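Local coordinates for protein alpha-fucosidase GH29 (PDB 4PSR) that hydrolyses alpha-L-fucosides as a family GH29 glycoside hydrolase, probably releasing alpha-1,6-linked fucose from the innermost N-acetylglucosamine of glycoprotein glycans, at residues 24-29 with 409-414; 333-338 with 380-385; 369-374 with 456-461; 461-466 with 472-477. All blocks are in the same frame, centred on the assembly; numbering follows the deposited sequence. Where two conformers were deposited one is given.

In the fold
The four contacts run from the edge of the TIM barrel through the C-terminal beta domain. Contact 2 is the buried one: a lysine lies on a tyrosine ring where helix 322-334 ends. Contacts 1 and 3 are surface contacts that tie the barrel side to the six-stranded antiparallel sheet, which contact 2 also meets through strand 383-384; one uses a lysine-aspartate ion pair, the other a short tyrosine-glutamate hydrogen bond. Contact 1 touches contact 2 through Tyr24 and Asn338, and contact 3 through Lys28. Contact 4, partly buried and farthest from the chain centre, is a beta hairpin within the C-terminal domain, built on backbone bonds and apolar packing; it shares Val461 with contact 3.

Contact 1 (24-29 with 409-414); sequences YRDAKF and RNKEDD
Asp26 and Lys411 meet through the ends of their side chains, one near the end of helix 22-27 and the other on the turn between strands 405-409 and 415-420. Lys411 NZ stands 3.0 Å from Asp26 OD1 and 3.2 Å from Asp26 OD2, a forked salt bridge whose two hydrogen bonds are both weak. The lysine reaches it as a rod: CG lies beside the backbone N (chi1 -63°), and every later torsion is extended, which carries the ammonium group across a gap of 10.0 Å between Asp26 CA and Lys411 CA. The two side chains cross at about a right angle. Lys411 CE also comes close to the carboxylate, 3.1 Å from Asp26 OD1. The stronger partner of this aspartate is Arg377, which pairs with OD1, so Lys411 adds a second positive charge at a carboxylate already held. Arg377 also touches Arg25 and Arg409, so it contacts both segments.

The ion pair joins helix 22-27, which runs into barrel strand 29-33, to the C-terminal beta domain, whose type I turn from Asn410 to Asp413 presents the lysine. Asn410 braces that turn: its OD1 accepts from Asp414 N at 3.0 Å, on a lone pair in the carbonyl plane, while its ND2 gives a nearly straight bond to Asp414 OD1 of 2.9 Å. Asn410 O is gripped from opposite faces of its plane by Arg409 NH1 and Asp413 N. Lys28, with positive phi just past the helix, curls back so that NZ donates to Arg25 O at 2.8 Å, with Thr376 O and Tyr299 OH as further partners.

Contact 2 (333-338 with 380-385); sequences VSKNGN and DIYGEG
One face of the Tyr382 ring carries the aliphatic chain of Lys335: CE sits over the ring centre, 3.6 Å above the plane, in a CH-pi contact, and CG rests 3.7 Å from Tyr382 CG. The two side chains lie side by side and point the same way. Farther along, Lys335 NZ is 4.9 Å from the ring centroid and 23° off the normal, a cation-pi contact, although the ammonium group has stronger company in a salt bridge with Asp331. Ser334 OG meets the ring obliquely and comes 3.5 Å from Tyr382 CB; the hydroxyl itself is hydrogen-bonded to Asp331 O. With CG between the backbone N and the carbonyl carbon (chi1 70°), Tyr382 brings its ring alongside the lysine, and its OH bonds to Gln388. The backbone of Ser334 also closes on the tyrosine, its O lying 3.3 Å from Tyr382 CB. Asn336, with positive phi, is the C-prime residue of a Schellman motif that ends helix 322-334 and turns the chain into the last barrel strand, 337-343. Tyr382 leads into strand 383-384, an outermost strand of the six-stranded sheet, beside strand 405-409, so the contact sets the C-terminal end of a barrel helix against the rim of the beta domain.

Contact 3 (369-374 with 456-461); sequences YGEAVY and GDYVKV
Glu371 reaches toward Tyr458 as a fully extended arm. From CB its CG lies opposite the backbone N (chi1 179°), the next torsion is extended as well, and CD arrives 3.3 Å from Tyr458 OH. The branches of the carboxylate then part in their tasks. OE1 takes a short hydrogen bond from Tyr458 OH, 2.5 Å long, on its syn side and 27° out of the carboxylate plane. OE1 lies at the edge of the tyrosine ring, near the ring plane, 3.4 Å from Tyr458 CZ, and the carboxylate and ring planes stand 90° apart. Such a short bond is consistent with strong charge assistance from the carboxylate. The same OE1 accepts from a water at 2.6 Å, which is bound weakly in turn by Gly456 N. Glu371 belongs to the 3-10 turn 370-372 that follows helix 353-369, the last helix of the barrel, while Tyr458 comes from strand 458-460 at one border of the six-stranded antiparallel sheet; the pair thus bridges the catalytic barrel and the C-terminal beta domain. OE2 turns to other strands of that sheet, forming a salt bridge with Lys488 and a hydrogen bond with Tyr417. Along its length the Tyr458 side chain packs on Glu449, Leu451 and Lys488.

Contact 4 (461-466 with 472-477); sequences VSEWEQ and DITLPS
Glu465 O accepts from Asp472 N at 2.8 Å, and Glu465 N answers with a bond of 3.1 Å to Asp472 O; together they make an antiparallel hydrogen-bonded pair. Asp472 O has a further neighbour in Trp464 CA, 3.2 Å away in a CA-H...O contact. Next comes Trp464 with Ile473, a non-hydrogen-bonded pair, and then Thr474 N bonds to Glu463 O. Beyond that a water bridges the two chains, accepting from Glu463 N and donating to Thr474 O. Val461, before the strand, packs beside Ile473: its CG1, opposite the backbone N (chi1 175°), lies 3.5 Å from Ile473 CG2, which leaves Val461 CG2 to lean on Pro476 CD at 3.8 Å. Val461 and Ile473 cross at about a right angle. In one of its two conformers the indole of Trp464 leads away from strand 472-474, and its CB is the part near Ile473. Glu463 CB and Thr474 CB touch at 3.9 Å; on the face of Glu465 and Asp472, the Asp472 carboxylate bonds to Ser430 and Ser467. The hairpin formed by strands 464-466 and 471-474 adds strand 428-431 on the far side of 471-474, and Val461, Ile473 and Trp464 pack on strands 445-451 and 485-491 of the six-stranded sheet.

Contact 1 (24-29 with 409-414)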
# COMPACT_ATOMS: atom_id res chain seq x y z
N TYR A 24 -4.33 8.97 -7.74
CA TYR A 24 -3.89 7.94 -6.80
C TYR A 24 -2.47 7.49 -7.12
O TYR A 24 -1.66 7.30 -6.23
CB TYR A 24 -4.90 6.79 -6.79
CG TYR A 24 -4.54 5.56 -5.96
CD1 TYR A 24 -3.95 4.46 -6.55
CD2 TYR A 24 -4.80 5.51 -4.60
CE1 TYR A 24 -3.65 3.34 -5.81
CE2 TYR A 24 -4.52 4.38 -3.85
CZ TYR A 24 -3.93 3.30 -4.48
OH TYR A 24 -3.61 2.16 -3.78
N ARG A 25 -2.14 7.38 -8.40
CA ARG A 25 -0.78 7.09 -8.80
C ARG A 25 0.17 8.23 -8.44
O ARG A 25 1.35 7.99 -8.13
CB ARG A 25 -0.70 6.81 -10.31
CG ARG A 25 -1.60 5.67 -10.80
CD ARG A 25 -1.45 5.42 -12.28
NE ARG A 25 -2.45 4.44 -12.74
CZ ARG A 25 -2.19 3.33 -13.41
NH1 ARG A 25 -0.97 2.99 -13.78
NH2 ARG A 25 -3.22 2.56 -13.73
N ASP A 26 -0.34 9.45 -8.45
CA ASP A 26 0.49 10.60 -8.10
C ASP A 26 0.75 10.69 -6.60
O ASP A 26 1.71 11.35 -6.18
CB ASP A 26 -0.23 11.89 -8.51
CG ASP A 26 -0.29 12.11 -10.02
OD1 ASP A 26 0.45 11.45 -10.80
OD2 ASP A 26 -1.12 12.96 -10.41
N ALA A 27 -0.14 10.12 -5.80
CA ALA A 27 -0.17 10.38 -4.37
C ALA A 27 0.98 9.79 -3.58
O ALA A 27 1.51 10.47 -2.70
CB ALA A 27 -1.49 9.91 -3.78
N LYS A 28 1.30 8.52 -3.86
CA LYS A 28 2.43 7.77 -3.32
C LYS A 28 2.37 7.35 -1.86
O LYS A 28 2.69 6.20 -1.55
CB LYS A 28 3.76 8.46 -3.53
CG LYS A 28 4.05 8.84 -5.02
CD LYS A 28 3.80 7.69 -6.00
CE LYS A 28 4.27 8.05 -7.38
NZ LYS A 28 3.93 6.99 -8.35
N PHE A 29 1.98 8.26 -0.97
CA PHE A 29 2.11 8.08 0.47
C PHE A 29 0.82 8.49 1.14
O PHE A 29 0.30 9.58 0.91
CB PHE A 29 3.28 8.94 1.00
CG PHE A 29 3.45 8.86 2.49
CD1 PHE A 29 3.68 7.64 3.14
CD2 PHE A 29 3.37 10.01 3.26
CE1 PHE A 29 3.82 7.59 4.55
CE2 PHE A 29 3.51 9.96 4.65
CZ PHE A 29 3.75 8.75 5.29
N ARG A 409 10.73 8.38 -12.36
CA ARG A 409 10.87 9.25 -13.53
C ARG A 409 9.67 10.16 -13.68
O ARG A 409 8.63 9.93 -13.08
CB ARG A 409 11.19 8.45 -14.80
CG ARG A 409 10.29 7.28 -15.10
CD ARG A 409 9.15 7.72 -15.93
NE ARG A 409 8.17 6.66 -16.22
CZ ARG A 409 7.05 6.91 -16.87
NH1 ARG A 409 6.80 8.14 -17.29
NH2 ARG A 409 6.17 5.94 -17.10
N ASN A 410 9.82 11.25 -14.43
CA ASN A 410 8.70 12.17 -14.61
C ASN A 410 7.71 11.66 -15.67
O ASN A 410 7.99 10.74 -16.42
CB ASN A 410 9.18 13.61 -14.89
CG ASN A 410 9.87 13.76 -16.23
OD1 ASN A 410 10.11 12.81 -16.95
ND2 ASN A 410 10.23 15.02 -16.55
N LYS A 411 6.54 12.28 -15.69
CA LYS A 411 5.49 11.89 -16.67
C LYS A 411 5.91 12.14 -18.11
O LYS A 411 5.50 11.40 -18.99
CB LYS A 411 4.17 12.62 -16.40
CG LYS A 411 3.55 12.26 -15.04
CD LYS A 411 2.22 12.94 -14.83
CE LYS A 411 1.64 12.55 -13.48
NZ LYS A 411 0.33 13.18 -13.24
N GLU A 412 6.72 13.16 -18.35
CA GLU A 412 7.20 13.41 -19.70
C GLU A 412 8.27 12.42 -20.17
O GLU A 412 8.60 12.39 -21.35
CB GLU A 412 7.75 14.84 -19.78
CG GLU A 412 6.63 15.87 -19.83
CD GLU A 412 5.73 15.67 -21.05
OE1 GLU A 412 6.27 15.49 -22.18
OE2 GLU A 412 4.49 15.67 -20.88
N ASP A 413 8.79 11.60 -19.24
CA ASP A 413 9.75 10.54 -19.55
C ASP A 413 11.08 11.06 -20.07
O ASP A 413 11.74 10.38 -20.84
CB ASP A 413 9.16 9.51 -20.52
CG ASP A 413 9.83 8.15 -20.41
OD1 ASP A 413 10.28 7.77 -19.30
OD2 ASP A 413 9.89 7.44 -21.44
N ASP A 414 11.48 12.24 -19.61
CA ASP A 414 12.79 12.83 -19.94
C ASP A 414 13.62 13.20 -18.73
O ASP A 414 14.72 13.74 -18.89
CB ASP A 414 12.68 14.03 -20.90
CG ASP A 414 11.89 15.20 -20.34
OD1 ASP A 414 11.46 15.22 -19.17
OD2 ASP A 414 11.69 16.19 -21.09

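Contact 2 (333-338 with 380-385)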
# COMPACT_ATOMS: atom_id res chain seq x y z
N VAL A 333 7.54 2.90 -4.09
CA VAL A 333 7.22 3.81 -5.17
C VAL A 333 8.01 3.44 -6.43
O VAL A 333 7.48 3.51 -7.53
CB VAL A 333 7.45 5.25 -4.75
CG1 VAL A 333 7.43 6.20 -5.91
CG2 VAL A 333 6.45 5.68 -3.67
N SER A 334 9.26 3.03 -6.26
CA SER A 334 10.10 2.65 -7.39
C SER A 334 9.59 1.38 -8.09
O SER A 334 9.90 1.13 -9.26
CB SER A 334 11.55 2.42 -6.94
OG SER A 334 11.75 1.19 -6.25
N LYS A 335 8.83 0.55 -7.36
CA LYS A 335 8.31 -0.72 -7.90
C LYS A 335 6.87 -0.60 -8.40
O LYS A 335 6.24 -1.63 -8.66
CB LYS A 335 8.41 -1.80 -6.81
CG LYS A 335 9.82 -2.25 -6.50
CD LYS A 335 9.83 -3.06 -5.22
CE LYS A 335 11.20 -3.68 -4.92
NZ LYS A 335 11.21 -4.31 -3.57
N ASN A 336 6.38 0.63 -8.55
CA ASN A 336 5.08 0.96 -9.18
C ASN A 336 3.91 0.85 -8.22
O ASN A 336 2.78 0.52 -8.64
CB ASN A 336 4.86 0.15 -10.47
CG ASN A 336 3.72 0.67 -11.32
OD1 ASN A 336 3.59 1.86 -11.60
ND2 ASN A 336 2.90 -0.27 -11.80
N GLY A 337 4.16 1.18 -6.96
CA GLY A 337 3.12 1.17 -5.93
C GLY A 337 3.03 2.40 -5.07
O GLY A 337 3.90 3.28 -5.13
N ASN A 338 1.97 2.46 -4.26
CA ASN A 338 1.87 3.38 -3.12
C ASN A 338 2.14 2.66 -1.80
O ASN A 338 1.95 1.43 -1.72
CB ASN A 338 0.46 4.00 -3.01
CG ASN A 338 0.14 5.00 -4.09
OD1 ASN A 338 1.00 5.47 -4.82
ND2 ASN A 338 -1.14 5.32 -4.21
N ASP A 380 11.61 1.37 -15.78
CA ASP A 380 11.43 -0.06 -16.07
C ASP A 380 12.29 -0.94 -15.18
O ASP A 380 12.15 -2.14 -15.19
CB ASP A 380 11.64 -0.41 -17.55
CG ASP A 380 10.57 0.20 -18.46
OD1 ASP A 380 9.36 0.19 -18.14
OD2 ASP A 380 10.96 0.75 -19.51
N ILE A 381 13.20 -0.32 -14.43
CA ILE A 381 14.05 -1.01 -13.46
C ILE A 381 13.91 -0.24 -12.16
O ILE A 381 14.00 0.99 -12.17
CB ILE A 381 15.52 -1.00 -13.94
CG1 ILE A 381 15.66 -1.81 -15.25
CG2 ILE A 381 16.44 -1.57 -12.85
CD1 ILE A 381 16.99 -1.60 -15.96
N TYR A 382 13.61 -0.91 -11.05
CA TYR A 382 13.24 -0.16 -9.83
C TYR A 382 14.44 0.42 -9.08
O TYR A 382 14.31 1.41 -8.38
CB TYR A 382 12.38 -0.98 -8.86
CG TYR A 382 13.09 -2.09 -8.18
CD1 TYR A 382 13.82 -1.87 -7.03
CD2 TYR A 382 13.02 -3.37 -8.70
CE1 TYR A 382 14.50 -2.93 -6.41
CE2 TYR A 382 13.67 -4.41 -8.11
CZ TYR A 382 14.39 -4.19 -6.98
OH TYR A 382 15.03 -5.26 -6.40
N GLY A 383 15.60 -0.23 -9.19
CA GLY A 383 16.73 0.13 -8.35
C GLY A 383 17.92 -0.78 -8.55
O GLY A 383 17.89 -1.72 -9.36
N GLU A 384 18.95 -0.50 -7.76
CA GLU A 384 20.19 -1.28 -7.74
C GLU A 384 20.77 -1.32 -6.33
O GLU A 384 20.56 -0.41 -5.55
CB GLU A 384 21.26 -0.64 -8.63
CG GLU A 384 20.83 -0.33 -10.02
CD GLU A 384 21.88 0.43 -10.86
OE1 GLU A 384 23.02 0.65 -10.40
OE2 GLU A 384 21.52 0.78 -12.00
N GLY A 385 21.54 -2.36 -6.05
CA GLY A 385 22.29 -2.44 -4.81
C GLY A 385 22.00 -3.70 -4.01
O GLY A 385 21.15 -4.49 -4.39

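Contact 3 (369-374 with 456-461)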
# COMPACT_ATOMS: atom_id res chain seq x y z
N TYR A 369 12.23 16.68 -0.85
CA TYR A 369 12.57 15.85 -1.99
C TYR A 369 11.34 15.31 -2.72
O TYR A 369 11.45 14.40 -3.55
CB TYR A 369 13.41 14.68 -1.49
CG TYR A 369 14.79 15.06 -1.01
CD1 TYR A 369 15.74 15.59 -1.89
CD2 TYR A 369 15.19 14.81 0.30
CE1 TYR A 369 17.03 15.89 -1.45
CE2 TYR A 369 16.45 15.10 0.73
CZ TYR A 369 17.37 15.62 -0.15
OH TYR A 369 18.65 15.87 0.28
N GLY A 370 10.18 15.88 -2.42
CA GLY A 370 8.91 15.47 -3.03
C GLY A 370 8.92 15.40 -4.56
O GLY A 370 8.17 14.60 -5.14
N GLU A 371 9.75 16.21 -5.22
CA GLU A 371 9.86 16.17 -6.68
C GLU A 371 10.18 14.76 -7.21
O GLU A 371 9.77 14.38 -8.31
CB GLU A 371 10.94 17.16 -7.15
CG GLU A 371 11.11 17.16 -8.67
CD GLU A 371 12.22 18.07 -9.18
OE1 GLU A 371 12.79 18.86 -8.40
OE2 GLU A 371 12.55 17.95 -10.37
N ALA A 372 10.95 14.00 -6.44
CA ALA A 372 11.35 12.65 -6.82
C ALA A 372 10.30 11.58 -6.49
O ALA A 372 10.49 10.41 -6.82
CB ALA A 372 12.68 12.29 -6.17
N VAL A 373 9.24 11.98 -5.79
CA VAL A 373 8.25 11.04 -5.27
C VAL A 373 6.87 11.37 -5.84
O VAL A 373 6.35 10.62 -6.68
CB VAL A 373 8.26 11.03 -3.72
CG1 VAL A 373 7.22 10.04 -3.18
CG2 VAL A 373 9.65 10.65 -3.21
N TYR A 374 6.24 12.44 -5.37
CA TYR A 374 4.91 12.77 -5.85
C TYR A 374 4.91 12.96 -7.34
O TYR A 374 5.86 13.51 -7.92
CB TYR A 374 4.44 14.06 -5.22
CG TYR A 374 4.44 14.07 -3.71
CD1 TYR A 374 3.61 13.26 -2.96
CD2 TYR A 374 5.22 15.00 -3.03
CE1 TYR A 374 3.59 13.34 -1.56
CE2 TYR A 374 5.22 15.10 -1.66
CZ TYR A 374 4.38 14.29 -0.92
OH TYR A 374 4.37 14.41 0.44
N GLY A 456 13.40 23.01 -4.93
CA GLY A 456 13.66 24.01 -5.96
C GLY A 456 15.13 24.40 -6.05
O GLY A 456 15.52 25.11 -6.99
N ASP A 457 15.94 23.95 -5.10
CA ASP A 457 17.39 24.15 -5.14
C ASP A 457 18.03 23.00 -5.85
O ASP A 457 17.73 21.83 -5.54
CB ASP A 457 17.99 24.17 -3.75
CG ASP A 457 17.63 25.39 -2.94
OD1 ASP A 457 17.01 26.36 -3.44
OD2 ASP A 457 18.00 25.34 -1.73
N TYR A 458 18.93 23.31 -6.78
CA TYR A 458 19.71 22.32 -7.51
C TYR A 458 21.16 22.71 -7.53
O TYR A 458 21.50 23.83 -7.88
CB TYR A 458 19.23 22.17 -8.93
CG TYR A 458 17.78 21.86 -9.01
CD1 TYR A 458 17.30 20.57 -8.75
CD2 TYR A 458 16.86 22.83 -9.34
CE1 TYR A 458 15.96 20.28 -8.84
CE2 TYR A 458 15.52 22.55 -9.43
CZ TYR A 458 15.08 21.27 -9.17
OH TYR A 458 13.73 21.02 -9.27
N VAL A 459 22.01 21.76 -7.18
CA VAL A 459 23.45 21.97 -7.19
C VAL A 459 23.99 21.11 -8.32
O VAL A 459 23.85 19.91 -8.31
CB VAL A 459 24.07 21.59 -5.83
CG1 VAL A 459 25.57 21.82 -5.84
CG2 VAL A 459 23.42 22.41 -4.71
N LYS A 460 24.56 21.75 -9.34
CA LYS A 460 25.09 21.04 -10.49
C LYS A 460 26.19 20.04 -10.10
O LYS A 460 27.01 20.30 -9.24
CB LYS A 460 25.62 22.01 -11.56
CG LYS A 460 26.30 21.32 -12.74
CD LYS A 460 26.61 22.28 -13.88
CE LYS A 460 27.54 21.62 -14.91
NZ LYS A 460 27.79 22.48 -16.11
N VAL A 461 26.11 18.88 -10.74
CA VAL A 461 27.14 17.85 -10.73
C VAL A 461 27.97 18.04 -12.01
O VAL A 461 27.43 17.97 -13.12
CB VAL A 461 26.51 16.44 -10.77
CG1 VAL A 461 27.57 15.38 -10.89
CG2 VAL A 461 25.65 16.19 -9.53
O HOH W 1 12.91 19.86 -5.98

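Contact 4 (461-466 with 472-477)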
# COMPACT_ATOMS: atom_id res chain seq x y z
N VAL A 461 26.11 18.88 -10.74
CA VAL A 461 27.14 17.85 -10.73
C VAL A 461 27.97 18.04 -12.01
O VAL A 461 27.43 17.97 -13.12
CB VAL A 461 26.51 16.44 -10.77
CG1 VAL A 461 27.57 15.38 -10.89
CG2 VAL A 461 25.65 16.19 -9.53
N SER A 462 29.26 18.27 -11.86
CA SER A 462 30.11 18.59 -13.01
C SER A 462 30.80 17.37 -13.61
O SER A 462 30.93 17.28 -14.84
CB SER A 462 31.17 19.62 -12.61
OG SER A 462 30.57 20.84 -12.22
N GLU A 463 31.26 16.45 -12.77
CA GLU A 463 32.08 15.34 -13.23
C GLU A 463 31.30 14.04 -13.26
O GLU A 463 30.73 13.63 -12.24
CB GLU A 463 33.31 15.16 -12.34
CG GLU A 463 33.98 16.44 -11.88
CD GLU A 463 35.10 16.17 -10.89
OE1 GLU A 463 35.66 15.05 -10.92
OE2 GLU A 463 35.41 17.06 -10.07
N TRP A 464 31.26 13.41 -14.43
CA TRP A 464 30.74 12.05 -14.59
C TRP A 464 31.34 11.37 -15.83
O TRP A 464 31.62 12.04 -16.83
CB TRP A 464 29.20 12.02 -14.64
CG TRP A 464 28.55 12.85 -15.73
CD1 TRP A 464 28.02 14.10 -15.60
CD2 TRP A 464 28.33 12.47 -17.10
NE1 TRP A 464 27.50 14.53 -16.80
CE2 TRP A 464 27.67 13.54 -17.73
CE3 TRP A 464 28.62 11.32 -17.85
CZ2 TRP A 464 27.31 13.51 -19.08
CZ3 TRP A 464 28.26 11.29 -19.18
CH2 TRP A 464 27.61 12.38 -19.78
N GLU A 465 31.59 10.07 -15.73
CA GLU A 465 32.15 9.29 -16.83
C GLU A 465 31.34 8.02 -16.90
O GLU A 465 30.85 7.56 -15.88
CB GLU A 465 33.60 8.87 -16.56
CG GLU A 465 34.63 9.97 -16.52
CD GLU A 465 34.88 10.62 -17.87
OE1 GLU A 465 34.66 9.98 -18.93
OE2 GLU A 465 35.30 11.80 -17.84
N GLN A 466 31.24 7.44 -18.09
CA GLN A 466 30.54 6.19 -18.33
C GLN A 466 31.53 5.06 -18.54
O GLN A 466 32.16 4.97 -19.60
CB GLN A 466 29.62 6.32 -19.55
CG GLN A 466 28.70 5.13 -19.74
CD GLN A 466 27.94 5.17 -21.05
OE1 GLN A 466 28.49 5.55 -22.09
NE2 GLN A 466 26.68 4.75 -21.01
N ASP A 472 29.33 6.71 -13.71
CA ASP A 472 30.01 7.04 -12.47
C ASP A 472 29.95 8.54 -12.23
O ASP A 472 30.62 9.31 -12.91
CB ASP A 472 31.46 6.54 -12.55
CG ASP A 472 31.55 5.04 -12.69
OD1 ASP A 472 30.91 4.33 -11.89
OD2 ASP A 472 32.25 4.55 -13.61
N ILE A 473 29.16 8.94 -11.24
CA ILE A 473 28.86 10.33 -10.95
C ILE A 473 29.62 10.80 -9.70
O ILE A 473 29.48 10.22 -8.62
CB ILE A 473 27.35 10.51 -10.71
CG1 ILE A 473 26.56 10.03 -11.93
CG2 ILE A 473 27.02 11.96 -10.38
CD1 ILE A 473 25.01 10.00 -11.74
N THR A 474 30.40 11.87 -9.84
CA THR A 474 31.09 12.48 -8.71
C THR A 474 30.24 13.56 -8.07
O THR A 474 29.85 14.52 -8.72
CB THR A 474 32.42 13.09 -9.17
OG1 THR A 474 33.25 12.03 -9.66
CG2 THR A 474 33.13 13.79 -8.02
N LEU A 475 29.95 13.41 -6.79
CA LEU A 475 29.02 14.31 -6.13
C LEU A 475 29.66 15.66 -5.79
O LEU A 475 30.85 15.71 -5.51
CB LEU A 475 28.47 13.67 -4.85
CG LEU A 475 27.62 12.41 -5.07
CD1 LEU A 475 27.33 11.77 -3.73
CD2 LEU A 475 26.32 12.77 -5.78
N PRO A 476 28.85 16.73 -5.79
CA PRO A 476 29.29 18.03 -5.26
C PRO A 476 29.30 17.98 -3.74
O PRO A 476 29.13 16.90 -3.13
CB PRO A 476 28.23 19.01 -5.78
CG PRO A 476 26.96 18.17 -5.87
CD PRO A 476 27.46 16.79 -6.29
N SER A 477 29.51 19.13 -3.12
CA SER A 477 29.53 19.23 -1.67
C SER A 477 28.19 18.77 -1.07
O SER A 477 27.11 19.14 -1.55
CB SER A 477 29.86 20.66 -1.25
OG SER A 477 29.64 20.87 0.13
O HOH W 2 30.67 16.82 -9.85